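Local coordinates for Slr0280 protein (Synechocystis sp., PDB 5H3K), which is of unknown function but carries a phosphodiester glycosidase (NAGPA-family) domain, and so may cleave phosphodiester bonds to sugars, at residues 94-99 with 121-126; 271-274 with 280-283; 485-488 with 492-495. One frame throughout, in Å; residues are numbered along the deposited sequence.

How the contacts relate
From the N terminus, contact 1 comes first: it closes over strands 101-105 and 112-119, tying the loop after strand 92-93 to strand 122-126 of the same sheet. Contact 2 then zips the hairpin 271-276/279-288 at one margin of another sheet, and contact 3 closes a short loop after strand 481-488. They follow in series, none nesting or crossing. Contacts 1 and 2 nonetheless meet in space, where N96 OD1 probably accepts a hydrogen bond from N274 N, which brings the loop 94-99 against edge strand 271-276. Contact 3 lies apart, its nearest atoms about 21 Å from contact 2.

Contact 1 of 3, residues 94-99 with 121-126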
ATOM      1  N   LEU A  94     -15.366  13.122 -10.297  1.00 12.50           N
ATOM      2  CA  LEU A  94     -16.341  12.397 -11.108  1.00 12.56           C
ATOM      3  C   LEU A  94     -15.658  11.557 -12.193  1.00 10.07           C
ATOM      4  O   LEU A  94     -14.531  11.865 -12.605  1.00 12.21           O
ATOM      5  CB  LEU A  94     -17.309  13.390 -11.764  1.00 14.71           C
ATOM      6  CG  LEU A  94     -17.858  14.472 -10.841  1.00 18.37           C
ATOM      7  CD1 LEU A  94     -18.789  15.417 -11.608  1.00 24.82           C
ATOM      8  CD2 LEU A  94     -18.575  13.846  -9.671  1.00 17.14           C
ATOM      9  N   ASP A  95     -16.340  10.508 -12.653  1.00 11.61           N
ATOM     10  CA  ASP A  95     -15.812   9.658 -13.720  1.00 13.07           C
ATOM     11  C   ASP A  95     -15.365  10.522 -14.896  1.00 15.46           C
ATOM     12  O   ASP A  95     -16.091  11.432 -15.325  1.00 14.81           O
ATOM     13  CB  ASP A  95     -16.860   8.641 -14.171  1.00 13.73           C
ATOM     14  CG  ASP A  95     -17.173   7.596 -13.109  1.00 15.89           C
ATOM     15  OD1 ASP A  95     -16.711   7.721 -11.953  1.00 16.20           O
ATOM     16  OD2 ASP A  95     -17.898   6.637 -13.433  1.00 22.78           O
ATOM     17  N   ASN A  96     -14.150  10.275 -15.384  1.00 11.13           N
ATOM     18  CA  ASN A  96     -13.582  11.084 -16.458  1.00 12.47           C
ATOM     19  C   ASN A  96     -13.383  10.285 -17.736  1.00 13.11           C
ATOM     20  O   ASN A  96     -13.672   9.092 -17.788  1.00 13.10           O
ATOM     21  CB  ASN A  96     -12.247  11.705 -16.033  1.00  9.64           C
ATOM     22  CG  ASN A  96     -11.155  10.658 -15.806  1.00 10.97           C
ATOM     23  OD1 ASN A  96     -11.434   9.541 -15.374  1.00  9.93           O
ATOM     24  ND2 ASN A  96      -9.918  11.017 -16.111  1.00 10.76           N
ATOM     25  N   THR A  97     -12.877  10.955 -18.765  1.00 14.15           N
ATOM     26  CA  THR A  97     -12.563  10.297 -20.022  1.00 14.41           C
ATOM     27  C   THR A  97     -11.054  10.256 -20.211  1.00 16.88           C
ATOM     28  O   THR A  97     -10.408   9.246 -19.936  1.00 21.64           O
ATOM     29  CB  THR A  97     -13.256  10.992 -21.200  1.00 15.16           C
ATOM     30  OG1 THR A  97     -13.058  12.407 -21.093  1.00 23.09           O
ATOM     31  CG2 THR A  97     -14.747  10.688 -21.162  1.00 15.14           C
ATOM     32  N   SER A  98     -10.490  11.358 -20.672  1.00 15.40           N
ATOM     33  CA  SER A  98      -9.049  11.457 -20.838  1.00 17.26           C
ATOM     34  C   SER A  98      -8.360  11.724 -19.487  1.00 15.24           C
ATOM     35  O   SER A  98      -8.876  12.496 -18.671  1.00 15.31           O
ATOM     36  CB  SER A  98      -8.744  12.590 -21.816  1.00 18.56           C
ATOM     37  OG  SER A  98      -7.385  12.973 -21.717  1.00 26.50           O
ATOM     38  N   PRO A  99      -7.197  11.085 -19.236  1.00 14.85           N
ATOM     39  CA  PRO A  99      -6.464  11.352 -17.987  1.00 12.97           C
ATOM     40  C   PRO A  99      -6.122  12.825 -17.770  1.00 17.61           C
ATOM     41  O   PRO A  99      -5.913  13.225 -16.629  1.00 14.32           O
ATOM     42  CB  PRO A  99      -5.173  10.536 -18.145  1.00 12.14           C
ATOM     43  CG  PRO A  99      -5.563   9.394 -19.030  1.00 15.91           C
ATOM     44  CD  PRO A  99      -6.611   9.957 -19.987  1.00 18.50           C
ATOM     45  N   PRO A 121       5.505  11.587  -8.609  1.00 11.37           N
ATOM     46  CA  PRO A 121       4.569  10.458  -8.702  1.00 10.01           C
ATOM     47  C   PRO A 121       3.098  10.849  -8.669  1.00  9.64           C
ATOM     48  O   PRO A 121       2.270   9.984  -8.404  1.00  7.53           O
ATOM     49  CB  PRO A 121       4.873   9.679  -7.424  1.00  8.40           C
ATOM     50  CG  PRO A 121       5.161  10.770  -6.412  1.00  9.95           C
ATOM     51  CD  PRO A 121       5.888  11.862  -7.208  1.00 14.94           C
ATOM     52  N   ASN A 122       2.764  12.110  -8.926  1.00  7.73           N
ATOM     53  CA  ASN A 122       1.401  12.584  -8.683  1.00  6.82           C
ATOM     54  C   ASN A 122       0.683  13.129  -9.905  1.00  8.16           C
ATOM     55  O   ASN A 122       1.308  13.615 -10.847  1.00  8.59           O
ATOM     56  CB  ASN A 122       1.408  13.677  -7.609  1.00  9.14           C
ATOM     57  CG  ASN A 122       2.035  13.215  -6.316  1.00 12.42           C
ATOM     58  OD1 ASN A 122       1.649  12.187  -5.759  1.00 11.32           O
ATOM     59  ND2 ASN A 122       3.020  13.961  -5.839  1.00 11.98           N
ATOM     60  N   ARG A 123      -0.644  13.075  -9.850  1.00  8.32           N
ATOM     61  CA  ARG A 123      -1.509  13.661 -10.880  1.00  9.14           C
ATOM     62  C   ARG A 123      -2.080  14.967 -10.325  1.00  9.04           C
ATOM     63  O   ARG A 123      -2.948  14.955  -9.447  1.00  9.66           O
ATOM     64  CB  ARG A 123      -2.646  12.692 -11.201  1.00  6.82           C
ATOM     65  CG  ARG A 123      -3.662  13.200 -12.222  1.00  7.42           C
ATOM     66  CD  ARG A 123      -4.797  12.204 -12.363  1.00  8.22           C
ATOM     67  NE  ARG A 123      -5.733  12.519 -13.446  1.00 11.69           N
ATOM     68  CZ  ARG A 123      -7.045  12.685 -13.282  1.00 12.08           C
ATOM     69  NH1 ARG A 123      -7.589  12.576 -12.075  1.00  7.87           N
ATOM     70  NH2 ARG A 123      -7.821  12.952 -14.327  1.00 10.56           N
ATOM     71  N   TYR A 124      -1.612  16.097 -10.844  1.00  8.63           N
ATOM     72  CA  TYR A 124      -1.993  17.408 -10.300  1.00  8.54           C
ATOM     73  C   TYR A 124      -3.223  17.994 -10.992  1.00 11.15           C
ATOM     74  O   TYR A 124      -3.289  18.030 -12.225  1.00 13.10           O
ATOM     75  CB  TYR A 124      -0.815  18.385 -10.400  1.00 10.54           C
ATOM     76  CG  TYR A 124       0.365  17.970  -9.551  1.00 10.64           C
ATOM     77  CD1 TYR A 124       0.498  18.421  -8.245  1.00  9.73           C
ATOM     78  CD2 TYR A 124       1.333  17.102 -10.047  1.00 10.84           C
ATOM     79  CE1 TYR A 124       1.572  18.027  -7.462  1.00 11.14           C
ATOM     80  CE2 TYR A 124       2.402  16.705  -9.272  1.00 10.31           C
ATOM     81  CZ  TYR A 124       2.521  17.172  -7.984  1.00 10.01           C
ATOM     82  OH  TYR A 124       3.596  16.767  -7.215  1.00 11.22           O
ATOM     83  N   LEU A 125      -4.202  18.424 -10.197  1.00  7.21           N
ATOM     84  CA  LEU A 125      -5.392  19.091 -10.731  1.00  9.00           C
ATOM     85  C   LEU A 125      -5.228  20.605 -10.632  1.00 12.01           C
ATOM     86  O   LEU A 125      -4.912  21.131  -9.569  1.00 10.55           O
ATOM     87  CB  LEU A 125      -6.666  18.651  -9.981  1.00  9.16           C
ATOM     88  CG  LEU A 125      -7.038  17.160  -9.918  1.00 10.72           C
ATOM     89  CD1 LEU A 125      -8.387  16.951  -9.209  1.00  8.52           C
ATOM     90  CD2 LEU A 125      -7.061  16.500 -11.297  1.00  8.82           C
ATOM     91  N   ASP A 126      -5.431  21.305 -11.744  1.00 14.06           N
ATOM     92  CA  ASP A 126      -5.308  22.767 -11.769  1.00 14.28           C
ATOM     93  C   ASP A 126      -6.542  23.372 -11.103  1.00 13.05           C
ATOM     94  O   ASP A 126      -7.632  23.402 -11.692  1.00 14.16           O
ATOM     95  CB  ASP A 126      -5.159  23.247 -13.223  1.00 13.93           C
ATOM     96  CG  ASP A 126      -4.909  24.751 -13.337  1.00 21.13           C
ATOM     97  OD1 ASP A 126      -5.377  25.520 -12.472  1.00 19.90           O
ATOM     98  OD2 ASP A 126      -4.249  25.169 -14.314  1.00 19.77           O
TER
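P99 and R123 mark the closest backbone approach, their CA atoms 9.0 Å apart, so an irregular loop and strand 122-126 meet across a gap that a side chain must bridge. R123 does so at full stretch: with CG anti to the backbone N (chi1 178°) and the chain extended as far as NE, its guanidinium arrives at the carbonyl of P99. NE and NH2 both point at the one oxygen, which lies almost in the guanidinium plane. R123 NH2 lies 3.0 Å from P99 O in the straighter bond (156°), its donor well above the carbonyl plane, whereas R123 NE, 3.3 Å from P99 O, approaches in that plane. L125 CD2 packs over one guanidinium face, toward its rim. N96 reaches in from the opposite direction, its amide turned 61° from the guanidinium. Its ND2 stands 3.4 Å from R123 NH2, but as both are donors no bond forms. N96 ND2 instead makes a weak hydrogen bond of 3.1 Å to S98 O and another to Q101 O, while N96 OD1 accepts from N274 N. R123 NH1 forms a salt bridge with D82 and a hydrogen bond with Q102. One buried arginine thus answers a loop carbonyl and a carboxylate together: the two bonds to P99 O fix the loop to the strand, while the D82 carboxylate probably offsets the arginine's charge.

Contact 2 of 3, residues 271-274 with 280-283; sequences KTIN and TWQQ
K271 to N274 and T280 to Q283 pair as the arms of an antiparallel beta hairpin, at the margin of an eight-stranded sheet in which 271-276 is an outermost strand. The segments run at 174° to each other. I273 and W281 form a hydrogen-bonded pair, I273 N to W281 O at 2.8 Å and W281 N to I273 O at 2.9 Å; K271 and Q283 form another, with T272-Q282 and N274-T280 as non-hydrogen-bonded pairs.

On the face shared by K271, I273 and W281, the indole is the platform. Its CG is swung somewhat short of anti to the backbone N (chi1 154°), and the ring runs alongside I273. The extended first two torsions of K271 carry CD over the six-membered ring in a CH-pi contact, 4.2 Å from the centroid and 24° off the normal, and the bends at chi3 and chi4 then turn NZ on to L93 O, to which it bonds. Over the same indole face, nearer the rim, sits I273 CG1; I273 CB comes within 3.7 Å of W281 CE3. T83 and M86 of helix 82-89 also touch the indole.

The other face is more polar. T272 and Q282 point the same way, T272 CG2 lying 3.8 Å from Q282 CG, and T272 CG2 meets T280 CG2 at 4.1 Å. T272 OG1, turned beside its own backbone N, holds a water at 2.8 Å, and that water donates a hydrogen bond of 3.2 Å to Q283 O.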
ATOM      1  N   LYS A 271     -16.856   4.456  -8.751  1.00 11.44           N
ATOM      2  CA  LYS A 271     -16.063   5.491  -9.394  1.00 12.01           C
ATOM      3  C   LYS A 271     -15.105   4.824 -10.368  1.00 10.02           C
ATOM      4  O   LYS A 271     -14.614   3.725 -10.102  1.00 10.75           O
ATOM      5  CB  LYS A 271     -15.273   6.290  -8.341  1.00 13.04           C
ATOM      6  CG  LYS A 271     -14.593   7.557  -8.901  1.00 12.40           C
ATOM      7  CD  LYS A 271     -13.576   8.162  -7.916  1.00 15.71           C
ATOM      8  CE  LYS A 271     -14.226   8.621  -6.604  1.00 12.65           C
ATOM      9  NZ  LYS A 271     -15.356   9.562  -6.837  1.00 15.06           N
ATOM     10  N   THR A 272     -14.863   5.462 -11.505  1.00  8.08           N
ATOM     11  CA  THR A 272     -13.827   5.001 -12.430  1.00 10.48           C
ATOM     12  C   THR A 272     -13.034   6.205 -12.906  1.00 10.04           C
ATOM     13  O   THR A 272     -13.574   7.092 -13.565  1.00  8.51           O
ATOM     14  CB  THR A 272     -14.415   4.219 -13.634  1.00 14.67           C
ATOM     15  OG1 THR A 272     -15.142   3.073 -13.169  1.00 14.08           O
ATOM     16  CG2 THR A 272     -13.305   3.752 -14.585  1.00 13.71           C
ATOM     17  N   ILE A 273     -11.756   6.256 -12.539  1.00  7.70           N
ATOM     18  CA  ILE A 273     -10.895   7.371 -12.906  1.00  8.14           C
ATOM     19  C   ILE A 273      -9.763   6.885 -13.793  1.00 10.49           C
ATOM     20  O   ILE A 273      -8.943   6.047 -13.378  1.00  9.22           O
ATOM     21  CB  ILE A 273     -10.279   8.093 -11.672  1.00  8.09           C
ATOM     22  CG1 ILE A 273     -11.365   8.668 -10.751  1.00  9.46           C
ATOM     23  CG2 ILE A 273      -9.344   9.199 -12.135  1.00  8.30           C
ATOM     24  CD1 ILE A 273     -12.191   9.825 -11.352  1.00  8.96           C
ATOM     25  N   ASN A 274      -9.726   7.387 -15.025  1.00  9.35           N
ATOM     26  CA  ASN A 274      -8.556   7.193 -15.868  1.00 10.84           C
ATOM     27  C   ASN A 274      -7.487   8.173 -15.396  1.00 12.49           C
ATOM     28  O   ASN A 274      -7.593   9.390 -15.600  1.00 10.92           O
ATOM     29  CB  ASN A 274      -8.914   7.370 -17.348  1.00 15.09           C
ATOM     30  CG  ASN A 274     -10.019   6.421 -17.793  1.00 15.63           C
ATOM     31  OD1 ASN A 274      -9.955   5.211 -17.559  1.00 14.55           O
ATOM     32  ND2 ASN A 274     -11.049   6.971 -18.420  1.00 19.63           N
ATOM     33  N   THR A 280      -5.570   2.930 -14.244  1.00  6.74           N
ATOM     34  CA  THR A 280      -6.983   3.212 -13.981  1.00  6.56           C
ATOM     35  C   THR A 280      -7.397   2.824 -12.561  1.00  8.37           C
ATOM     36  O   THR A 280      -7.125   1.706 -12.108  1.00  7.71           O
ATOM     37  CB  THR A 280      -7.866   2.473 -14.982  1.00 12.71           C
ATOM     38  OG1 THR A 280      -7.482   2.864 -16.304  1.00 12.42           O
ATOM     39  CG2 THR A 280      -9.341   2.809 -14.767  1.00 11.12           C
ATOM     40  N   TRP A 281      -8.051   3.757 -11.866  1.00  6.83           N
ATOM     41  CA  TRP A 281      -8.504   3.559 -10.485  1.00 10.33           C
ATOM     42  C   TRP A 281     -10.020   3.322 -10.482  1.00 10.04           C
ATOM     43  O   TRP A 281     -10.763   4.072 -11.113  1.00  8.69           O
ATOM     44  CB  TRP A 281      -8.093   4.801  -9.660  1.00 10.66           C
ATOM     45  CG  TRP A 281      -8.900   5.151  -8.429  1.00 10.67           C
ATOM     46  CD1 TRP A 281      -9.548   4.307  -7.578  1.00 12.50           C
ATOM     47  CD2 TRP A 281      -9.118   6.476  -7.923  1.00  9.18           C
ATOM     48  NE1 TRP A 281     -10.148   5.026  -6.564  1.00 11.87           N
ATOM     49  CE2 TRP A 281      -9.908   6.352  -6.761  1.00 12.90           C
ATOM     50  CE3 TRP A 281      -8.714   7.739  -8.340  1.00  9.69           C
ATOM     51  CZ2 TRP A 281     -10.303   7.467  -6.013  1.00 12.06           C
ATOM     52  CZ3 TRP A 281      -9.111   8.845  -7.595  1.00 15.98           C
ATOM     53  CH2 TRP A 281      -9.893   8.698  -6.446  1.00 12.99           C
ATOM     54  N   GLN A 282     -10.483   2.257  -9.821  1.00  6.94           N
ATOM     55  CA  GLN A 282     -11.919   2.001  -9.749  1.00  7.95           C
ATOM     56  C   GLN A 282     -12.361   1.695  -8.343  1.00  7.98           C
ATOM     57  O   GLN A 282     -11.626   1.070  -7.575  1.00  7.50           O
ATOM     58  CB  GLN A 282     -12.331   0.843 -10.673  1.00  8.43           C
ATOM     59  CG  GLN A 282     -12.081   1.125 -12.139  1.00 15.75           C
ATOM     60  CD  GLN A 282     -12.148  -0.123 -12.998  1.00 22.79           C
ATOM     61  OE1 GLN A 282     -11.119  -0.684 -13.397  1.00 21.06           O
ATOM     62  NE2 GLN A 282     -13.359  -0.559 -13.295  1.00 16.87           N
ATOM     63  N   GLN A 283     -13.566   2.157  -8.012  1.00  8.22           N
ATOM     64  CA  GLN A 283     -14.257   1.743  -6.797  1.00  8.16           C
ATOM     65  C   GLN A 283     -15.538   1.049  -7.261  1.00 11.12           C
ATOM     66  O   GLN A 283     -16.291   1.613  -8.056  1.00  8.29           O
ATOM     67  CB  GLN A 283     -14.562   2.946  -5.898  1.00  8.68           C
ATOM     68  CG  GLN A 283     -15.247   2.584  -4.593  1.00  9.69           C
ATOM     69  CD  GLN A 283     -14.376   1.716  -3.700  1.00 12.48           C
ATOM     70  OE1 GLN A 283     -13.156   1.930  -3.610  1.00  9.79           O
ATOM     71  NE2 GLN A 283     -14.991   0.718  -3.039  1.00 10.36           N
TER
HETATM   72  O   HOH W   1     -16.352   1.352 -11.250  1.00 22.76           O

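Contact 3 of 3, residues 485-488 with 492-495; sequences GRST and FNAF
S487 and N493 are nearest in backbone, CA to CA 5.7 Å, where the end of strand 481-488 faces a 3-10 segment that follows after only a few residues. That segment runs into a loop, and F495 N donates to F492 O at 3.1 Å. The contact rests on the N493 side chain, which with CG anti to its carbonyl carbon (chi1 -63°) swings its amide onto the strand. There it engages both polar backbone atoms of one residue. S487 N donates to N493 OD1 at 2.8 Å, a nearly straight bond (170°) that lies in the amide carbonyl plane and on a lone pair. N493 ND2 gives a bond of 3.0 Å back to S487 O, tilted from both planes, and also donates to E490 O within the short connection. An alanine here would remove the amide and would probably leave S487 N and O without these mates, freeing the connection to move off the strand. Beside these bonds, S487 CB packs against F492 CB at 3.8 Å, and the F492 side chain continues to A370 and A372 of strand 369-373. R486 CG passes N493 ND2 at a slant, while its NE pairs with E490. Neighbours R486 and T488 bond by their backbones to strand 379-392, whereas S487 is matched by a side-chain amide standing in for a neighbouring strand's peptide, where strand 481-488 gives way to a 3-10 segment.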
ATOM      1  N   GLY A 485      22.517 -19.991  -6.267  1.00 17.56           N
ATOM      2  CA  GLY A 485      21.099 -20.084  -5.954  1.00 15.40           C
ATOM      3  C   GLY A 485      20.238 -20.423  -7.155  1.00 13.20           C
ATOM      4  O   GLY A 485      20.515 -19.988  -8.276  1.00 13.03           O
ATOM      5  N   ARG A 486      19.181 -21.195  -6.919  1.00 10.77           N
ATOM      6  CA  ARG A 486      18.262 -21.587  -7.980  1.00 10.49           C
ATOM      7  C   ARG A 486      16.828 -21.633  -7.468  1.00  9.60           C
ATOM      8  O   ARG A 486      16.550 -22.262  -6.438  1.00 10.04           O
ATOM      9  CB  ARG A 486      18.653 -22.956  -8.535  1.00 11.77           C
ATOM     10  CG  ARG A 486      17.756 -23.441  -9.644  1.00 15.01           C
ATOM     11  CD  ARG A 486      18.423 -24.571 -10.420  1.00 21.78           C
ATOM     12  NE  ARG A 486      17.509 -25.162 -11.394  1.00 21.87           N
ATOM     13  CZ  ARG A 486      17.658 -26.376 -11.924  1.00 31.06           C
ATOM     14  NH1 ARG A 486      18.692 -27.136 -11.583  1.00 28.71           N
ATOM     15  NH2 ARG A 486      16.770 -26.832 -12.799  1.00 24.28           N
ATOM     16  N   SER A 487      15.915 -20.983  -8.190  1.00  8.31           N
ATOM     17  CA  SER A 487      14.509 -20.955  -7.783  1.00  8.14           C
ATOM     18  C   SER A 487      13.725 -22.093  -8.428  1.00  9.38           C
ATOM     19  O   SER A 487      14.082 -22.572  -9.500  1.00  8.48           O
ATOM     20  CB  SER A 487      13.855 -19.623  -8.149  1.00  6.94           C
ATOM     21  OG  SER A 487      14.631 -18.551  -7.663  1.00  9.60           O
ATOM     22  N   THR A 488      12.663 -22.519  -7.751  1.00  8.13           N
ATOM     23  CA  THR A 488      11.716 -23.501  -8.273  1.00  8.91           C
ATOM     24  C   THR A 488      10.335 -22.904  -8.036  1.00 10.62           C
ATOM     25  O   THR A 488      10.071 -22.382  -6.955  1.00  8.40           O
ATOM     26  CB  THR A 488      11.846 -24.855  -7.542  1.00 12.64           C
ATOM     27  OG1 THR A 488      13.168 -25.378  -7.735  1.00 13.55           O
ATOM     28  CG2 THR A 488      10.835 -25.870  -8.073  1.00 15.55           C
ATOM     29  N   PHE A 492      10.889 -18.976 -12.513  1.00  8.13           N
ATOM     30  CA  PHE A 492      11.168 -17.835 -11.644  1.00  7.50           C
ATOM     31  C   PHE A 492      12.578 -17.303 -11.852  1.00  9.25           C
ATOM     32  O   PHE A 492      12.842 -16.123 -11.616  1.00  6.50           O
ATOM     33  CB  PHE A 492      10.935 -18.182 -10.173  1.00  6.42           C
ATOM     34  CG  PHE A 492       9.516 -17.962  -9.720  1.00  7.48           C
ATOM     35  CD1 PHE A 492       9.108 -16.717  -9.261  1.00  9.62           C
ATOM     36  CD2 PHE A 492       8.595 -19.000  -9.747  1.00 12.54           C
ATOM     37  CE1 PHE A 492       7.791 -16.503  -8.834  1.00  6.97           C
ATOM     38  CE2 PHE A 492       7.279 -18.804  -9.325  1.00 12.16           C
ATOM     39  CZ  PHE A 492       6.877 -17.553  -8.873  1.00  7.67           C
ATOM     40  N   ASN A 493      13.490 -18.159 -12.308  1.00  7.98           N
ATOM     41  CA  ASN A 493      14.870 -17.721 -12.523  1.00  8.79           C
ATOM     42  C   ASN A 493      15.033 -16.648 -13.605  1.00  8.26           C
ATOM     43  O   ASN A 493      16.060 -15.958 -13.674  1.00  9.21           O
ATOM     44  CB  ASN A 493      15.763 -18.923 -12.807  1.00  7.57           C
ATOM     45  CG  ASN A 493      15.815 -19.870 -11.644  1.00  6.85           C
ATOM     46  OD1 ASN A 493      16.404 -19.558 -10.603  1.00  6.97           O
ATOM     47  ND2 ASN A 493      15.173 -21.023 -11.790  1.00  9.41           N
ATOM     48  N   ALA A 494      14.016 -16.498 -14.441  1.00  5.95           N
ATOM     49  CA  ALA A 494      14.059 -15.495 -15.499  1.00  6.55           C
ATOM     50  C   ALA A 494      13.750 -14.092 -14.998  1.00  8.67           C
ATOM     51  O   ALA A 494      14.039 -13.111 -15.691  1.00  9.86           O
ATOM     52  CB  ALA A 494      13.093 -15.875 -16.621  1.00  8.62           C
ATOM     53  N   PHE A 495      13.158 -13.971 -13.807  1.00  6.20           N
ATOM     54  CA  PHE A 495      12.612 -12.671 -13.397  1.00  5.91           C
ATOM     55  C   PHE A 495      13.421 -12.004 -12.288  1.00  7.79           C
ATOM     56  O   PHE A 495      13.669 -12.612 -11.249  1.00  7.20           O
ATOM     57  CB  PHE A 495      11.141 -12.810 -12.982  1.00  6.70           C
ATOM     58  CG  PHE A 495      10.250 -13.317 -14.087  1.00  6.63           C
ATOM     59  CD1 PHE A 495       9.669 -12.435 -14.985  1.00  7.52           C
ATOM     60  CD2 PHE A 495      10.027 -14.684 -14.254  1.00  7.82           C
ATOM     61  CE1 PHE A 495       8.842 -12.907 -16.031  1.00  9.63           C
ATOM     62  CE2 PHE A 495       9.215 -15.164 -15.292  1.00  9.31           C
ATOM     63  CZ  PHE A 495       8.618 -14.273 -16.173  1.00  8.36           C
TER